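Lumazine protein (Photobacterium kishitanii, PDB 3A35) serves as a riboflavin synthase-like antenna protein that binds a lumazine or flavin chromophore and shifts the bioluminescence of bacterial luciferase to shorter wavelength. Local coordinates at residues 44-49 / 66-72; 96-101 / 180-184. All coordinates share one frame; numbering follows the deposited sequence.

Interaction 1. Residues 44-49 / 66-72. With RBF (riboflavin), chain C.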
ATOM      1  N   VAL A  44       5.242   3.284   0.414  1.00 10.09           N
ATOM      2  CA  VAL A  44       4.075   4.167   0.418  1.00  9.71           C
ATOM      3  C   VAL A  44       2.975   3.398  -0.330  1.00  8.97           C
ATOM      4  O   VAL A  44       3.148   2.981  -1.494  1.00  8.49           O
ATOM      5  CB  VAL A  44       4.392   5.460  -0.379  1.00 10.33           C
ATOM      6  CG1 VAL A  44       3.062   6.335  -0.355  1.00 11.33           C
ATOM      7  CG2 VAL A  44       5.509   6.197   0.279  1.00 10.64           C
ATOM      8  N   ASN A  45       1.895   3.078   0.403  1.00  8.76           N
ATOM      9  CA  ASN A  45       0.959   2.132  -0.169  1.00  9.10           C
ATOM     10  C   ASN A  45       1.583   0.891  -0.722  1.00  9.69           C
ATOM     11  O   ASN A  45       1.169   0.262  -1.735  1.00  9.53           O
ATOM     12  CB  ASN A  45       0.056   2.697  -1.250  1.00  9.40           C
ATOM     13  CG  ASN A  45      -1.042   3.621  -0.722  1.00  9.63           C
ATOM     14  OD1 ASN A  45      -1.446   3.540   0.426  1.00 11.45           O
ATOM     15  ND2 ASN A  45      -1.599   4.451  -1.616  1.00 10.88           N
ATOM     16  N   GLY A  46       2.582   0.364   0.039  1.00  9.05           N
ATOM     17  CA  GLY A  46       3.237  -0.910  -0.331  1.00 10.18           C
ATOM     18  C   GLY A  46       4.231  -0.765  -1.432  1.00  9.29           C
ATOM     19  O   GLY A  46       4.938  -1.787  -1.763  1.00 11.08           O
ATOM     20  N   CYS A  47       4.457   0.440  -1.992  1.00  8.78           N
ATOM     21  CA  CYS A  47       5.408   0.579  -3.103  1.00  8.76           C
ATOM     22  C   CYS A  47       6.708   1.221  -2.582  1.00  9.54           C
ATOM     23  O   CYS A  47       6.675   2.262  -1.962  1.00  9.89           O
ATOM     24  CB  CYS A  47       4.786   1.547  -4.080  1.00 10.35           C
ATOM     25  SG  CYS A  47       5.748   1.788  -5.621  1.00 10.37           S
ATOM     26  N   SER A  48       7.851   0.614  -2.965  1.00 10.14           N
ATOM     27  CA  SER A  48       9.106   1.240  -2.626  1.00  8.93           C
ATOM     28  C   SER A  48       9.246   2.566  -3.430  1.00  9.31           C
ATOM     29  O   SER A  48       9.272   2.546  -4.662  1.00 11.00           O
ATOM     30  CB  SER A  48      10.291   0.342  -2.952  1.00 11.15           C
ATOM     31  OG  SER A  48      10.398  -0.719  -1.992  1.00 17.89           O
ATOM     32  N   LEU A  49       9.497   3.651  -2.702  1.00  9.38           N
ATOM     33  CA  LEU A  49       9.753   5.006  -3.254  1.00  9.96           C
ATOM     34  C   LEU A  49      10.855   5.653  -2.463  1.00  9.26           C
ATOM     35  O   LEU A  49      11.081   5.360  -1.284  1.00  9.44           O
ATOM     36  CB  LEU A  49       8.497   5.922  -3.212  1.00  9.33           C
ATOM     37  CG  LEU A  49       7.268   5.392  -3.948  1.00  8.95           C
ATOM     38  CD1 LEU A  49       6.087   6.361  -3.719  1.00 12.72           C
ATOM     39  CD2 LEU A  49       7.520   5.261  -5.488  1.00 11.40           C
ATOM     40  N   ALA A  66       7.382   3.628 -11.110  1.00 10.88           N
ATOM     41  CA  ALA A  66       6.223   2.959 -10.650  1.00 10.83           C
ATOM     42  C   ALA A  66       4.878   3.399 -11.232  1.00 10.57           C
ATOM     43  O   ALA A  66       3.831   2.846 -10.925  1.00 10.88           O
ATOM     44  CB  ALA A  66       6.116   3.194  -9.107  1.00 11.87           C
ATOM     45  N   ILE A  67       4.966   4.358 -12.186  1.00 11.43           N
ATOM     46  CA  ILE A  67       3.689   5.100 -12.552  1.00 11.95           C
ATOM     47  C   ILE A  67       2.667   4.229 -13.293  1.00 13.56           C
ATOM     48  O   ILE A  67       1.459   4.523 -13.280  1.00 13.76           O
ATOM     49  CB  ILE A  67       4.035   6.329 -13.326  1.00 12.52           C
ATOM     50  CG1 ILE A  67       2.835   7.282 -13.294  1.00 16.31           C
ATOM     51  CG2 ILE A  67       4.309   5.977 -14.789  1.00 13.89           C
ATOM     52  CD1 ILE A  67       3.158   8.656 -13.607  1.00 20.89           C
ATOM     53  N   ASN A  68       3.121   3.186 -13.980  1.00 12.51           N
ATOM     54  CA  ASN A  68       2.233   2.344 -14.804  1.00 14.41           C
ATOM     55  C   ASN A  68       1.694   1.145 -14.134  1.00 15.17           C
ATOM     56  O   ASN A  68       0.869   0.383 -14.719  1.00 15.20           O
ATOM     57  CB  ASN A  68       3.015   1.874 -16.059  1.00 13.65           C
ATOM     58  CG  ASN A  68       3.402   3.039 -16.927  1.00 14.83           C
ATOM     59  OD1 ASN A  68       4.562   3.240 -17.241  1.00 21.93           O
ATOM     60  ND2 ASN A  68       2.392   3.822 -17.285  1.00 18.02           N
ATOM     61  N   THR A  69       2.170   0.838 -12.865  1.00 13.25           N
ATOM     62  CA  THR A  69       1.747  -0.438 -12.215  1.00 12.05           C
ATOM     63  C   THR A  69       1.249  -0.207 -10.765  1.00 12.46           C
ATOM     64  O   THR A  69       1.100  -1.137 -10.010  1.00 13.63           O
ATOM     65  CB  THR A  69       3.007  -1.348 -12.114  1.00 12.73           C
ATOM     66  OG1 THR A  69       4.110  -0.607 -11.642  1.00 16.44           O
ATOM     67  CG2 THR A  69       3.336  -1.891 -13.535  1.00 15.99           C
ATOM     68  N   THR A  70       0.889   1.055 -10.490  1.00 10.77           N
ATOM     69  CA  THR A  70       0.389   1.440  -9.136  1.00 10.73           C
ATOM     70  C   THR A  70      -0.749   2.435  -9.238  1.00 11.22           C
ATOM     71  O   THR A  70      -1.028   2.962 -10.337  1.00 13.34           O
ATOM     72  CB  THR A  70       1.545   2.110  -8.285  1.00 11.80           C
ATOM     73  OG1 THR A  70       1.962   3.296  -8.992  1.00 12.58           O
ATOM     74  CG2 THR A  70       2.756   1.161  -8.137  1.00 12.74           C
ATOM     75  N   THR A  71      -1.357   2.753  -8.096  1.00 10.31           N
ATOM     76  CA  THR A  71      -2.489   3.696  -8.072  1.00 11.17           C
ATOM     77  C   THR A  71      -2.098   5.130  -8.080  1.00 11.72           C
ATOM     78  O   THR A  71      -3.016   6.028  -8.121  1.00 13.06           O
ATOM     79  CB  THR A  71      -3.400   3.314  -6.894  1.00 11.16           C
ATOM     80  OG1 THR A  71      -2.608   3.504  -5.738  1.00 12.51           O
ATOM     81  CG2 THR A  71      -3.876   1.905  -7.012  1.00 12.93           C
ATOM     82  N   PHE A  72      -0.797   5.457  -7.893  1.00 11.20           N
ATOM     83  CA  PHE A  72      -0.452   6.868  -7.656  1.00 11.81           C
ATOM     84  C   PHE A  72      -0.993   7.874  -8.715  1.00 11.72           C
ATOM     85  O   PHE A  72      -1.478   8.942  -8.308  1.00 12.49           O
ATOM     86  CB  PHE A  72       1.039   7.022  -7.596  1.00 12.24           C
ATOM     87  CG  PHE A  72       1.639   6.411  -6.352  1.00  9.93           C
ATOM     88  CD1 PHE A  72       1.483   7.046  -5.138  1.00 11.48           C
ATOM     89  CD2 PHE A  72       2.288   5.197  -6.396  1.00 11.30           C
ATOM     90  CE1 PHE A  72       2.075   6.461  -3.982  1.00 11.88           C
ATOM     91  CE2 PHE A  72       2.855   4.619  -5.248  1.00 12.11           C
ATOM     92  CZ  PHE A  72       2.721   5.227  -4.045  1.00 13.72           C
TER
HETATM   93  N1  RBF C 191       9.712   3.899  -8.312  1.00 11.17           N
HETATM   94  C2  RBF C 191       9.350   5.192  -8.446  1.00 10.34           C
HETATM   95  O2  RBF C 191       8.437   5.533  -9.260  1.00 11.08           O
HETATM   96  N3  RBF C 191       9.884   6.217  -7.673  1.00 10.42           N
HETATM   97  C4  RBF C 191      10.859   5.943  -6.683  1.00  9.68           C
HETATM   98  O4  RBF C 191      11.298   6.892  -6.021  1.00 10.49           O
HETATM   99  C4A RBF C 191      11.271   4.598  -6.628  1.00  9.13           C
HETATM  100  N5  RBF C 191      12.348   4.294  -5.710  1.00 12.60           N
HETATM  101  C5A RBF C 191      12.742   2.959  -5.639  1.00 10.46           C
HETATM  102  C6  RBF C 191      13.864   2.696  -4.847  1.00 10.92           C
HETATM  103  C7  RBF C 191      14.270   1.333  -4.819  1.00 11.23           C
HETATM  104  C7M RBF C 191      15.553   1.066  -3.978  1.00 13.59           C
HETATM  105  C8  RBF C 191      13.625   0.329  -5.475  1.00  9.66           C
HETATM  106  C8M RBF C 191      14.094  -1.057  -5.326  1.00 14.37           C
HETATM  107  C9  RBF C 191      12.461   0.618  -6.270  1.00 11.39           C
HETATM  108  C9A RBF C 191      12.087   1.958  -6.413  1.00 11.69           C
HETATM  109  N10 RBF C 191      11.001   2.309  -7.284  1.00  9.34           N
HETATM  110  C10 RBF C 191      10.684   3.638  -7.404  1.00  8.50           C
HETATM  111  C1' RBF C 191      10.382   1.381  -8.137  1.00 10.09           C
HETATM  112  C2' RBF C 191       9.005   0.909  -7.714  1.00 10.09           C
HETATM  113  O2' RBF C 191       9.082   0.367  -6.354  1.00 11.04           O
HETATM  114  C3' RBF C 191       8.512  -0.127  -8.580  1.00 11.58           C
HETATM  115  O3' RBF C 191       8.512   0.517  -9.965  1.00 12.43           O
HETATM  116  C4' RBF C 191       7.028  -0.472  -8.368  1.00  9.64           C
HETATM  117  O4' RBF C 191       6.892  -1.216  -7.137  1.00 11.66           O
HETATM  118  C5' RBF C 191       6.461  -1.337  -9.501  1.00 14.60           C
HETATM  119  O5' RBF C 191       5.055  -1.555  -9.369  1.00 13.26           O
HETATM  120  O   HOH W   1      -0.411   4.197  -4.397  1.00 12.67           O
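A water molecule sits over the centre of the F72 ring, 3.1 Å above its plane, and there joins the two segments: it accepts from N45 ND2 at 3.0 Å and is hydrogen-bonded to T71 OG1. No direct hydrogen bond crosses between 44-49 and 66-72, so this water is the polar bridge in a contact that otherwise rests largely on F72. The other end of the N45 amide is held by the backbone N of N82. The ring pushes its far end among three residues of the facing segment. V44 O lies 3.4 Å from F72 CZ, close to the ring plane, and V44 CG1 and C47 CB meet the same rim at CE1 and CE2. L49 comes from the opposite direction, and its CD1 approaches CZ obliquely. With its sulfur anti to the backbone N (chi1 -176°), C47 turns SG past the ring, 5.4 Å from the F72 centroid and 77° off the ring normal, a sulfur-aromatic contact at the edge. The same SG packs against A66 CB at 3.8 Å and against T70 CG2. V44 to C47 form a type I' turn between strands 41-44 and 47-55 of the first six-stranded antiparallel barrel, and 66-72 belongs to the loop between strands 58-63 and 80-84; together they form part of the riboflavin pocket. L49 spans both environments, since its second methyl, CD2, lies 3.4 Å from N3 of the flavin. A66 N donates to riboflavin O2 at 2.9 Å with an N-H...O angle of 162°, while S48 O receives the ribityl O2' hydroxyl. The loop curls back on the A66 carbonyl, which accepts from T69 N and T70 OG1 on opposite faces of its plane.

Interaction 2. Residues 96-101 / 180-184. With RBF (riboflavin), chain C.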
ATOM      1  N   GLY A  96       5.101 -13.109   5.332  1.00 32.92           N
ATOM      2  CA  GLY A  96       4.399 -12.212   4.435  1.00 27.44           C
ATOM      3  C   GLY A  96       5.391 -11.053   4.266  1.00 25.71           C
ATOM      4  O   GLY A  96       4.957  -9.920   4.166  1.00 24.06           O
ATOM      5  N   ALA A  97       6.690 -11.204   4.372  1.00 20.14           N
ATOM      6  CA  ALA A  97       7.555 -10.043   4.087  1.00 20.89           C
ATOM      7  C   ALA A  97       7.286  -9.431   2.760  1.00 19.09           C
ATOM      8  O   ALA A  97       7.035 -10.103   1.833  1.00 21.17           O
ATOM      9  CB  ALA A  97       9.068 -10.319   4.178  1.00 21.29           C
ATOM     10  N   LEU A  98       7.384  -8.119   2.732  1.00 14.76           N
ATOM     11  CA  LEU A  98       7.149  -7.435   1.382  1.00 13.22           C
ATOM     12  C   LEU A  98       8.382  -6.860   0.858  1.00 11.89           C
ATOM     13  O   LEU A  98       9.239  -6.385   1.625  1.00 14.96           O
ATOM     14  CB  LEU A  98       6.089  -6.268   1.620  1.00 14.25           C
ATOM     15  CG  LEU A  98       4.723  -6.728   2.092  1.00 14.95           C
ATOM     16  CD1 LEU A  98       3.858  -5.380   2.200  1.00 17.99           C
ATOM     17  CD2 LEU A  98       4.090  -7.715   1.241  1.00 17.41           C
ATOM     18  N   THR A  99       8.548  -6.908  -0.464  1.00 14.63           N
ATOM     19  CA  THR A  99       9.669  -6.280  -1.112  1.00 13.36           C
ATOM     20  C   THR A  99       9.478  -4.817  -1.555  1.00 13.42           C
ATOM     21  O   THR A  99      10.444  -4.094  -1.726  1.00 16.21           O
ATOM     22  CB  THR A  99      10.089  -7.007  -2.426  1.00 14.46           C
ATOM     23  OG1 THR A  99       9.109  -6.896  -3.444  1.00 15.59           O
ATOM     24  CG2 THR A  99      10.424  -8.479  -2.220  1.00 17.16           C
ATOM     25  N   GLY A 100       8.171  -4.446  -1.642  1.00 12.19           N
ATOM     26  CA  GLY A 100       7.914  -3.050  -2.179  1.00 12.64           C
ATOM     27  C   GLY A 100       7.758  -3.049  -3.690  1.00 11.39           C
ATOM     28  O   GLY A 100       7.577  -1.969  -4.280  1.00 10.91           O
ATOM     29  N   ASN A 101       7.861  -4.157  -4.393  1.00 11.44           N
ATOM     30  CA  ASN A 101       7.705  -4.230  -5.873  1.00 11.94           C
ATOM     31  C   ASN A 101       6.255  -4.576  -6.092  1.00 12.49           C
ATOM     32  O   ASN A 101       5.820  -5.730  -5.943  1.00 13.77           O
ATOM     33  CB  ASN A 101       8.562  -5.371  -6.499  1.00 15.85           C
ATOM     34  CG  ASN A 101       8.333  -5.442  -7.998  1.00 19.35           C
ATOM     35  OD1 ASN A 101       7.972  -6.490  -8.515  1.00 30.89           O
ATOM     36  ND2 ASN A 101       8.546  -4.409  -8.661  1.00 24.90           N
ATOM     37  N   VAL A 180      -1.241  -4.195  -5.461  1.00 12.19           N
ATOM     38  CA  VAL A 180      -1.061  -5.628  -4.979  1.00 11.89           C
ATOM     39  C   VAL A 180       0.368  -6.053  -5.134  1.00 11.24           C
ATOM     40  O   VAL A 180       1.024  -5.798  -6.203  1.00 13.22           O
ATOM     41  CB  VAL A 180      -2.010  -6.516  -5.859  1.00 12.31           C
ATOM     42  CG1 VAL A 180      -1.787  -8.027  -5.480  1.00 14.83           C
ATOM     43  CG2 VAL A 180      -3.439  -6.074  -5.819  1.00 14.41           C
ATOM     44  N   GLU A 181       0.868  -6.665  -4.048  1.00 11.88           N
ATOM     45  CA  GLU A 181       2.205  -7.298  -4.089  1.00 13.60           C
ATOM     46  C   GLU A 181       1.919  -8.779  -3.828  1.00 13.08           C
ATOM     47  O   GLU A 181       1.453  -9.184  -2.771  1.00 15.18           O
ATOM     48  CB  GLU A 181       3.235  -6.781  -3.086  1.00 12.06           C
ATOM     49  CG  GLU A 181       4.555  -7.544  -3.263  1.00 14.78           C
ATOM     50  CD  GLU A 181       5.633  -7.027  -2.525  1.00 16.09           C
ATOM     51  OE1 GLU A 181       5.667  -5.965  -1.919  1.00 13.07           O
ATOM     52  OE2 GLU A 181       6.637  -7.816  -2.444  1.00 16.97           O
ATOM     53  N   THR A 182       2.174  -9.611  -4.847  1.00 18.38           N
ATOM     54  CA  THR A 182       2.085 -11.062  -4.645  1.00 19.34           C
ATOM     55  C   THR A 182       3.455 -11.565  -4.147  1.00 21.60           C
ATOM     56  O   THR A 182       4.528 -11.045  -4.499  1.00 23.31           O
ATOM     57  CB  THR A 182       1.701 -11.778  -5.933  1.00 22.20           C
ATOM     58  OG1 THR A 182       2.709 -11.482  -6.901  1.00 24.31           O
ATOM     59  CG2 THR A 182       0.323 -11.252  -6.423  1.00 21.94           C
ATOM     60  N   LEU A 183       3.370 -12.698  -3.418  1.00 24.63           N
ATOM     61  CA  LEU A 183       4.396 -13.190  -2.472  1.00 28.76           C
ATOM     62  C   LEU A 183       4.477 -14.688  -2.551  1.00 34.74           C
ATOM     63  O   LEU A 183       4.334 -15.364  -1.479  1.00 37.68           O
ATOM     64  CB  LEU A 183       3.983 -12.879  -1.032  1.00 29.85           C
ATOM     65  CG  LEU A 183       3.771 -11.443  -0.625  1.00 26.82           C
ATOM     66  CD1 LEU A 183       3.259 -11.413   0.770  1.00 27.36           C
ATOM     67  CD2 LEU A 183       5.075 -10.552  -0.711  1.00 28.29           C
ATOM     68  N   ASN A 184       4.773 -15.224  -3.737  1.00 37.81           N
ATOM     69  CA  ASN A 184       5.387 -14.536  -4.910  1.00 41.95           C
ATOM     70  C   ASN A 184       5.425 -15.453  -6.137  1.00 43.68           C
ATOM     71  O   ASN A 184       5.745 -16.664  -6.018  1.00 46.69           O
ATOM     72  CB  ASN A 184       6.840 -14.107  -4.610  1.00 43.16           C
ATOM     73  CG  ASN A 184       7.444 -14.888  -3.471  1.00 46.68           C
ATOM     74  OD1 ASN A 184       7.757 -16.110  -3.583  1.00 46.44           O
ATOM     75  ND2 ASN A 184       7.575 -14.201  -2.332  1.00 50.09           N
TER
HETATM   76  N1  RBF C 191       9.712   3.899  -8.312  1.00 11.17           N
HETATM   77  C2  RBF C 191       9.350   5.192  -8.446  1.00 10.34           C
HETATM   78  O2  RBF C 191       8.437   5.533  -9.260  1.00 11.08           O
HETATM   79  N3  RBF C 191       9.884   6.217  -7.673  1.00 10.42           N
HETATM   80  C4  RBF C 191      10.859   5.943  -6.683  1.00  9.68           C
HETATM   81  O4  RBF C 191      11.298   6.892  -6.021  1.00 10.49           O
HETATM   82  C4A RBF C 191      11.271   4.598  -6.628  1.00  9.13           C
HETATM   83  N5  RBF C 191      12.348   4.294  -5.710  1.00 12.60           N
HETATM   84  C5A RBF C 191      12.742   2.959  -5.639  1.00 10.46           C
HETATM   85  C6  RBF C 191      13.864   2.696  -4.847  1.00 10.92           C
HETATM   86  C7  RBF C 191      14.270   1.333  -4.819  1.00 11.23           C
HETATM   87  C7M RBF C 191      15.553   1.066  -3.978  1.00 13.59           C
HETATM   88  C8  RBF C 191      13.625   0.329  -5.475  1.00  9.66           C
HETATM   89  C8M RBF C 191      14.094  -1.057  -5.326  1.00 14.37           C
HETATM   90  C9  RBF C 191      12.461   0.618  -6.270  1.00 11.39           C
HETATM   91  C9A RBF C 191      12.087   1.958  -6.413  1.00 11.69           C
HETATM   92  N10 RBF C 191      11.001   2.309  -7.284  1.00  9.34           N
HETATM   93  C10 RBF C 191      10.684   3.638  -7.404  1.00  8.50           C
HETATM   94  C1' RBF C 191      10.382   1.381  -8.137  1.00 10.09           C
HETATM   95  C2' RBF C 191       9.005   0.909  -7.714  1.00 10.09           C
HETATM   96  O2' RBF C 191       9.082   0.367  -6.354  1.00 11.04           O
HETATM   97  C3' RBF C 191       8.512  -0.127  -8.580  1.00 11.58           C
HETATM   98  O3' RBF C 191       8.512   0.517  -9.965  1.00 12.43           O
HETATM   99  C4' RBF C 191       7.028  -0.472  -8.368  1.00  9.64           C
HETATM  100  O4' RBF C 191       6.892  -1.216  -7.137  1.00 11.66           O
HETATM  101  C5' RBF C 191       6.461  -1.337  -9.501  1.00 14.60           C
HETATM  102  O5' RBF C 191       5.055  -1.555  -9.369  1.00 13.26           O
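Where the connection between the two six-stranded barrels enters the second one, residues 96-101 wrap round the carboxylate of E181, near the end of the last strand, 177-182. T99 and G100 supply three donors to its two oxygens. E181 OE2 takes two of them: T99 N, 2.9 Å away on the syn lone pair with an N-H...O angle of 161°, and T99 OG1, 2.8 Å away and descending from above the carboxylate plane, 52° out of it. E181 OE1 receives G100 N on its syn side at 2.9 Å, tilted out of the plane, and L98 CB packs beside the same oxygen. E181 leaves its strand with CG anti to the backbone N (chi1 180°) and the chain extended beyond, which carries the carboxylate across to the loop; on the way CG passes 3.5 Å from N101 O. T99 OG1 has a second task, accepting from N101 N to close an ST turn, so one hydroxyl both fixes the bend of the loop and donates to the carboxylate. At the positive phi of G100 a CB would press on the preceding carbonyl O, which by itself calls for glycine. The G100 carbonyl O lies 3.0 Å from riboflavin O4'. Further back along the loop the contact becomes apolar. L98 CD2 meets L183 CD2 at 3.6 Å, and L183 CD1 rests against G96 CA; S144 of strand 143-151 touches both leucines and binds G96 O. Two consecutive peptide N-H groups and a hydroxyl directed at one largely buried carboxylate would be expected to stabilise its negative charge, and they tie the orientation of the loop beside the ribityl chain to the end of the second barrel.

In the fold
Interactions 1 and 2 have centres about 12 Å apart and meet chiefly through the backbone, S48 N lying 2.9 Å from G100 O, probably a hydrogen bond; the S48 side chain adds a weak, long approach of OG to T99 O at 3.4 Å. Interaction 1 belongs to the first barrel, which holds riboflavin, whereas interaction 2 secures the inter-barrel connection to the second barrel. Both border the ribityl chain, and near O4' the two meet at the ligand, with C47 SG on one segment and G100 O on the other. I102, just beyond 96-101, touches C47 and T70 and hydrogen-bonds riboflavin through its carbonyl, so the linker helps complete the pocket.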